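Local coordinates for protein NADPH-ferredoxin reductase FprA (Mycobacterium tuberculosis, PDB 1LQT) that transfers electrons between NADPH and ferredoxin through a bound FAD, and may supply electrons to P450 systems, at residues Phe78-Val82 with Gln414-Ser420; Val425-Glu430 with Leu450-Gly454. One frame throughout, in Å; residues are numbered along the deposited sequence.

Contact 1: Phe78-Val82 with Gln414-Ser420; sequences FFGNV and QPKLVTS. With ACT (acetate ion), chain F.
Asn-81 and Gln-414 cross side chains at about a right angle, and each amide binds a backbone carbonyl of the other segment. Gln-414 NE2 reaches Asn-81 O at 2.8 Å, nearly along the C=O axis. Asn-81 ND2 gives a straight bond to Lys-416 O at 2.9 Å, in its own amide plane but from above the carbonyl plane. The Gln-414 chain bends at chi2 (48°), which turns OE1 onto Lys-416 N, within its type I turn.

Gly-80 and Val-418 form an antiparallel hydrogen-bonded pair: Gly-80 N to Val-418 O is 2.8 Å and Val-418 N to Gly-80 O is 2.9 Å. The short, weakly bonded strand 418-419 adds an antiparallel edge beside strand 76-80. Phe-78 has Gly-80 N over one ring face. The methyl of an acetate ion, probably from the crystallisation liquor, lies over the opposite face; both atoms are offset toward the rim. Ser-420 OG donates a hydrogen bond to acetate O (2.8 Å). Water 1 bridges Phe-78 O and Ser-420 N. Leu-417 lies alongside Phe-79 and Val-82, and Val-82 touches FAD.

Gln-414 is gripped at both ends of its amide and Asn-81 through ND2, which should limit both rotations.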
loop_
_atom_site.group_PDB
_atom_site.type_symbol
_atom_site.label_atom_id
_atom_site.label_comp_id
_atom_site.label_asym_id
_atom_site.label_seq_id
_atom_site.Cartn_x
_atom_site.Cartn_y
_atom_site.Cartn_z
ATOM N N PHE A 78 -2.008 -18.985 11.058
ATOM C CA PHE A 78 -2.371 -17.578 10.992
ATOM C C PHE A 78 -3.131 -17.157 12.238
ATOM O O PHE A 78 -4.026 -17.855 12.684
ATOM C CB PHE A 78 -3.274 -17.362 9.788
ATOM C CG PHE A 78 -3.818 -15.949 9.629
ATOM C CD1 PHE A 78 -3.037 -14.950 9.092
ATOM C CD2 PHE A 78 -5.133 -15.644 9.946
ATOM C CE1 PHE A 78 -3.564 -13.694 8.906
ATOM C CE2 PHE A 78 -5.656 -14.389 9.758
ATOM C CZ PHE A 78 -4.880 -13.403 9.243
ATOM N N PHE A 79 -2.777 -16.009 12.777
ATOM C CA PHE A 79 -3.457 -15.414 13.903
ATOM C C PHE A 79 -3.734 -13.953 13.562
ATOM O O PHE A 79 -2.857 -13.093 13.680
ATOM C CB PHE A 79 -2.609 -15.494 15.158
ATOM C CG PHE A 79 -2.225 -16.894 15.563
ATOM C CD1 PHE A 79 -3.025 -17.643 16.412
ATOM C CD2 PHE A 79 -1.059 -17.470 15.121
ATOM C CE1 PHE A 79 -2.647 -18.911 16.832
ATOM C CE2 PHE A 79 -0.701 -18.764 15.530
ATOM C CZ PHE A 79 -1.504 -19.461 16.368
ATOM N N GLY A 80 -4.958 -13.702 13.135
ATOM C CA GLY A 80 -5.395 -12.359 12.819
ATOM C C GLY A 80 -5.974 -11.635 14.008
ATOM O O GLY A 80 -6.248 -12.220 15.049
ATOM N N ASN A 81 -6.137 -10.334 13.856
ATOM C CA ASN A 81 -6.568 -9.425 14.927
ATOM C C ASN A 81 -5.576 -9.413 16.080
ATOM O O ASN A 81 -5.964 -9.244 17.220
ATOM C CB ASN A 81 -7.992 -9.747 15.404
ATOM C CG ASN A 81 -8.624 -8.645 16.209
ATOM O OD1 ASN A 81 -8.363 -7.458 16.006
ATOM N ND2 ASN A 81 -9.492 -9.033 17.135
ATOM N N VAL A 82 -4.294 -9.605 15.772
ATOM C CA VAL A 82 -3.216 -9.552 16.765
ATOM C C VAL A 82 -2.318 -8.400 16.346
ATOM O O VAL A 82 -1.651 -8.450 15.313
ATOM C CB VAL A 82 -2.448 -10.881 16.830
ATOM C CG1 VAL A 82 -1.260 -10.760 17.773
ATOM C CG2 VAL A 82 -3.359 -11.987 17.274
ATOM N N GLN A 414 -5.005 -12.058 23.296
ATOM C CA GLN A 414 -6.030 -11.616 22.348
ATOM C C GLN A 414 -7.069 -12.700 22.222
ATOM O O GLN A 414 -7.019 -13.536 21.334
ATOM C CB GLN A 414 -5.403 -11.309 20.982
ATOM C CG GLN A 414 -6.406 -10.921 19.894
ATOM C CD GLN A 414 -7.414 -9.884 20.301
ATOM O OE1 GLN A 414 -8.218 -10.110 21.200
ATOM N NE2 GLN A 414 -7.384 -8.750 19.629
ATOM N N PRO A 415 -8.036 -12.689 23.122
ATOM C CA PRO A 415 -9.115 -13.686 23.087
ATOM C C PRO A 415 -9.935 -13.614 21.799
ATOM O O PRO A 415 -10.614 -14.592 21.481
ATOM C CB PRO A 415 -9.957 -13.333 24.313
ATOM C CG PRO A 415 -9.028 -12.644 25.236
ATOM C CD PRO A 415 -8.107 -11.839 24.324
ATOM N N LYS A 416 -9.853 -12.506 21.081
ATOM C CA LYS A 416 -10.599 -12.325 19.849
ATOM C C LYS A 416 -9.708 -12.501 18.629
ATOM O O LYS A 416 -9.953 -11.909 17.587
ATOM C CB LYS A 416 -11.267 -10.963 19.850
ATOM C CG LYS A 416 -12.280 -10.782 20.993
ATOM C CD LYS A 416 -13.072 -9.518 20.861
ATOM C CE LYS A 416 -13.962 -9.285 22.069
ATOM N NZ LYS A 416 -14.529 -7.897 21.987
ATOM N N LEU A 417 -8.690 -13.336 18.723
ATOM C CA LEU A 417 -7.854 -13.601 17.552
ATOM C C LEU A 417 -8.667 -14.400 16.536
ATOM O O LEU A 417 -9.633 -15.079 16.855
ATOM C CB LEU A 417 -6.512 -14.226 17.919
ATOM C CG LEU A 417 -6.540 -15.630 18.524
ATOM C CD1 LEU A 417 -6.799 -16.728 17.497
ATOM C CD2 LEU A 417 -5.225 -15.856 19.269
ATOM N N VAL A 418 -8.241 -14.279 15.291
ATOM C CA VAL A 418 -8.884 -14.878 14.138
ATOM C C VAL A 418 -7.974 -15.926 13.523
ATOM O O VAL A 418 -6.945 -15.603 12.962
ATOM C CB VAL A 418 -9.262 -13.781 13.116
ATOM C CG1 VAL A 418 -9.878 -14.411 11.870
ATOM C CG2 VAL A 418 -10.223 -12.814 13.752
ATOM N N THR A 419 -8.331 -17.206 13.631
ATOM C CA THR A 419 -7.504 -18.262 13.054
ATOM C C THR A 419 -7.779 -18.343 11.561
ATOM O O THR A 419 -8.694 -17.716 11.051
ATOM C CB THR A 419 -7.837 -19.606 13.647
ATOM O OG1 THR A 419 -9.223 -19.817 13.409
ATOM C CG2 THR A 419 -7.584 -19.664 15.149
ATOM N N SER A 420 -7.005 -19.162 10.876
ATOM C CA SER A 420 -7.216 -19.368 9.455
ATOM C C SER A 420 -8.630 -19.822 9.157
ATOM O O SER A 420 -9.258 -19.344 8.249
ATOM C CB SER A 420 -6.269 -20.430 8.931
ATOM O OG SER A 420 -4.981 -19.968 8.919
HETATM C C ACT F . -4.824 -17.964 5.639
HETATM O O ACT F . -5.214 -18.867 6.398
HETATM O OXT ACT F . -5.102 -18.139 4.442
HETATM C CH3 ACT F . -4.069 -16.744 6.100
HETATM O O HOH W 1 -4.688 -20.538 12.098
HETATM O O HOH W 2 -3.841 -21.619 10.767
#

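Contact 2: Val425-Glu430 with Leu450-Gly454; sequences VIDAFE and LLRIG
Ile-453 turns CG1 anti to its carbonyl carbon (chi1 -59°), and Phe-429 turns CG anti to its backbone N. The two side chains then cross at about a right angle. Ile-453 CG1 sits over the centre of the Phe-429 ring, 4.0 Å from the centroid and 10° off the ring normal. This is a CH-pi contact on the ring face. The methyl Ile-453 CD1 lies 3.5 Å from Phe-429 CE1. The other branch, CG2, faces CB and CG of Phe-429. It also meets Val-425 CG1 at 4.0 Å, so Ile-453 spans one turn of the partner helix.

Ile-426 packs between Ile-453 and Leu-450, and its CG1 also lies near Ile-453 CG2. Its CG1 lies 3.7 Å from Gly-454 CA. Its CD1 lies 3.6 Å from Leu-450 O. That carbonyl accepts the helical bond from Gly-454 N. Gly-454 has no side chain, and Ile-426 CG1 and CD1 lie directly against its CA. Ile-426 CG2 meets Leu-450 CD2 at 3.8 Å, the two side chains crossing at about a right angle.

No hydrogen bond joins the two segments. Glu-430 only brushes Leu-450 CD2. Its carboxylate is held by salt bridges from OE1 to Arg-50 and Arg-441, and by a hydrogen bond from Leu-444 N to OE2. These partners probably stabilise its negative charge. Val-425 and Phe-429 lie toward the exposed side, while Ile-426 and Leu-450 are buried.

The axes of the short helical segments 425-430 and 450-454 come within 9.2 Å, with 110° between their N-to-C directions. The contact packs the C-terminal helix 447-454 across helix 420-434, which follows strand 418-419. Leu-450 also touches Thr-44, beyond strand 34-40.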
loop_
_atom_site.group_PDB
_atom_site.type_symbol
_atom_site.label_atom_id
_atom_site.label_comp_id
_atom_site.label_asym_id
_atom_site.label_seq_id
_atom_site.Cartn_x
_atom_site.Cartn_y
_atom_site.Cartn_z
ATOM N N VAL A 425 -14.165 -18.208 6.992
ATOM C CA VAL A 425 -15.584 -17.867 7.152
ATOM C C VAL A 425 -15.831 -16.425 6.726
ATOM O O VAL A 425 -16.766 -16.173 5.968
ATOM C CB VAL A 425 -16.053 -18.110 8.603
ATOM C CG1 VAL A 425 -17.494 -17.713 8.788
ATOM C CG2 VAL A 425 -15.853 -19.573 8.985
ATOM N N ILE A 426 -15.033 -15.478 7.197
ATOM C CA ILE A 426 -15.133 -14.101 6.723
ATOM C C ILE A 426 -15.081 -14.055 5.199
ATOM O O ILE A 426 -15.887 -13.398 4.562
ATOM C CB ILE A 426 -14.014 -13.234 7.318
ATOM C CG1 ILE A 426 -14.228 -13.030 8.829
ATOM C CG2 ILE A 426 -13.927 -11.880 6.598
ATOM C CD1 ILE A 426 -13.034 -12.409 9.553
ATOM N N ASP A 427 -14.082 -14.730 4.625
ATOM C CA ASP A 427 -13.883 -14.732 3.189
ATOM C C ASP A 427 -15.126 -15.247 2.462
ATOM O O ASP A 427 -15.598 -14.643 1.499
ATOM C CB ASP A 427 -12.659 -15.577 2.882
ATOM C CG ASP A 427 -12.318 -15.642 1.433
ATOM O OD1 ASP A 427 -12.396 -14.608 0.750
ATOM O OD2 ASP A 427 -12.009 -16.728 0.935
ATOM N N ALA A 428 -15.640 -16.378 2.924
ATOM C CA ALA A 428 -16.815 -16.942 2.306
ATOM C C ALA A 428 -18.007 -16.007 2.414
ATOM O O ALA A 428 -18.785 -15.882 1.464
ATOM C CB ALA A 428 -17.119 -18.281 2.945
ATOM N N PHE A 429 -18.172 -15.387 3.565
ATOM C CA PHE A 429 -19.264 -14.444 3.757
ATOM C C PHE A 429 -19.179 -13.306 2.756
ATOM O O PHE A 429 -20.165 -12.945 2.123
ATOM C CB PHE A 429 -19.190 -13.931 5.195
ATOM C CG PHE A 429 -20.347 -13.075 5.626
ATOM C CD1 PHE A 429 -21.371 -13.597 6.410
ATOM C CD2 PHE A 429 -20.409 -11.728 5.285
ATOM C CE1 PHE A 429 -22.398 -12.809 6.847
ATOM C CE2 PHE A 429 -21.444 -10.957 5.699
ATOM C CZ PHE A 429 -22.442 -11.501 6.480
ATOM N N GLU A 430 -18.002 -12.716 2.620
ATOM C CA GLU A 430 -17.820 -11.580 1.746
ATOM C C GLU A 430 -18.052 -11.956 0.296
ATOM O O GLU A 430 -18.718 -11.251 -0.439
ATOM C CB GLU A 430 -16.429 -10.991 1.944
ATOM C CG GLU A 430 -16.192 -10.355 3.301
ATOM C CD GLU A 430 -14.839 -9.681 3.395
ATOM O OE1 GLU A 430 -13.919 -10.095 2.646
ATOM O OE2 GLU A 430 -14.691 -8.735 4.192
ATOM N N LEU A 450 -16.411 -7.493 11.039
ATOM C CA LEU A 450 -15.499 -8.589 10.786
ATOM C C LEU A 450 -15.526 -9.615 11.894
ATOM O O LEU A 450 -15.548 -10.820 11.637
ATOM C CB LEU A 450 -14.067 -8.068 10.572
ATOM C CG LEU A 450 -13.849 -7.380 9.228
ATOM C CD1 LEU A 450 -12.664 -6.434 9.284
ATOM C CD2 LEU A 450 -13.682 -8.433 8.112
ATOM N N LEU A 451 -15.485 -9.142 13.124
ATOM C CA LEU A 451 -15.470 -10.054 14.252
ATOM C C LEU A 451 -16.809 -10.722 14.508
ATOM O O LEU A 451 -16.859 -11.856 14.990
ATOM C CB LEU A 451 -14.974 -9.338 15.502
ATOM C CG LEU A 451 -13.533 -8.851 15.445
ATOM C CD1 LEU A 451 -13.176 -8.247 16.805
ATOM C CD2 LEU A 451 -12.527 -9.918 15.090
ATOM N N ARG A 452 -17.905 -10.064 14.152
ATOM C CA ARG A 452 -19.226 -10.689 14.273
ATOM C C ARG A 452 -19.239 -11.980 13.477
ATOM O O ARG A 452 -19.805 -12.980 13.903
ATOM C CB ARG A 452 -20.301 -9.723 13.772
ATOM C CG ARG A 452 -21.737 -10.222 13.762
ATOM C CD ARG A 452 -22.657 -9.166 13.216
ATOM N NE ARG A 452 -24.046 -9.530 13.290
ATOM C CZ ARG A 452 -25.001 -8.820 12.732
ATOM N NH1 ARG A 452 -24.699 -7.738 12.043
ATOM N NH2 ARG A 452 -26.265 -9.206 12.830
ATOM N N ILE A 453 -18.603 -11.956 12.310
ATOM C CA ILE A 453 -18.605 -13.100 11.422
ATOM C C ILE A 453 -17.440 -14.036 11.709
ATOM O O ILE A 453 -17.587 -15.237 11.673
ATOM C CB ILE A 453 -18.608 -12.618 9.937
ATOM C CG1 ILE A 453 -19.828 -11.759 9.644
ATOM C CG2 ILE A 453 -18.481 -13.814 8.988
ATOM C CD1 ILE A 453 -21.162 -12.316 10.093
ATOM N N GLY A 454 -16.278 -13.489 12.027
ATOM C CA GLY A 454 -15.062 -14.255 12.177
ATOM C C GLY A 454 -14.944 -15.009 13.480
ATOM O O GLY A 454 -14.382 -16.094 13.513
#

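Contact 1 ties C-terminal residues 414-420 back to strand 76-80; contact 2 lies wholly within the C-terminal part. Their centres lie 13 Å apart. Contact 1 is the more buried; contact 2 is partly buried, with an exposed rim. Contact 1 adds an antiparallel edge strand to the sheet by hydrogen bonds. Contact 2 joins two helices mainly by apolar side chains, with no hydrogen bond between the segments. Helix 420-434 starts where strand 418-419 ends. Helix 447-454 connects them in space: its Leu-451 CD2 packs 3.8 Å from Asn-81 ND2 and 3.9 Å from Val-418 CG2. Contact 1 reaches the FAD pocket through Val-82, whereas contact 2 lies farther from the cofactor.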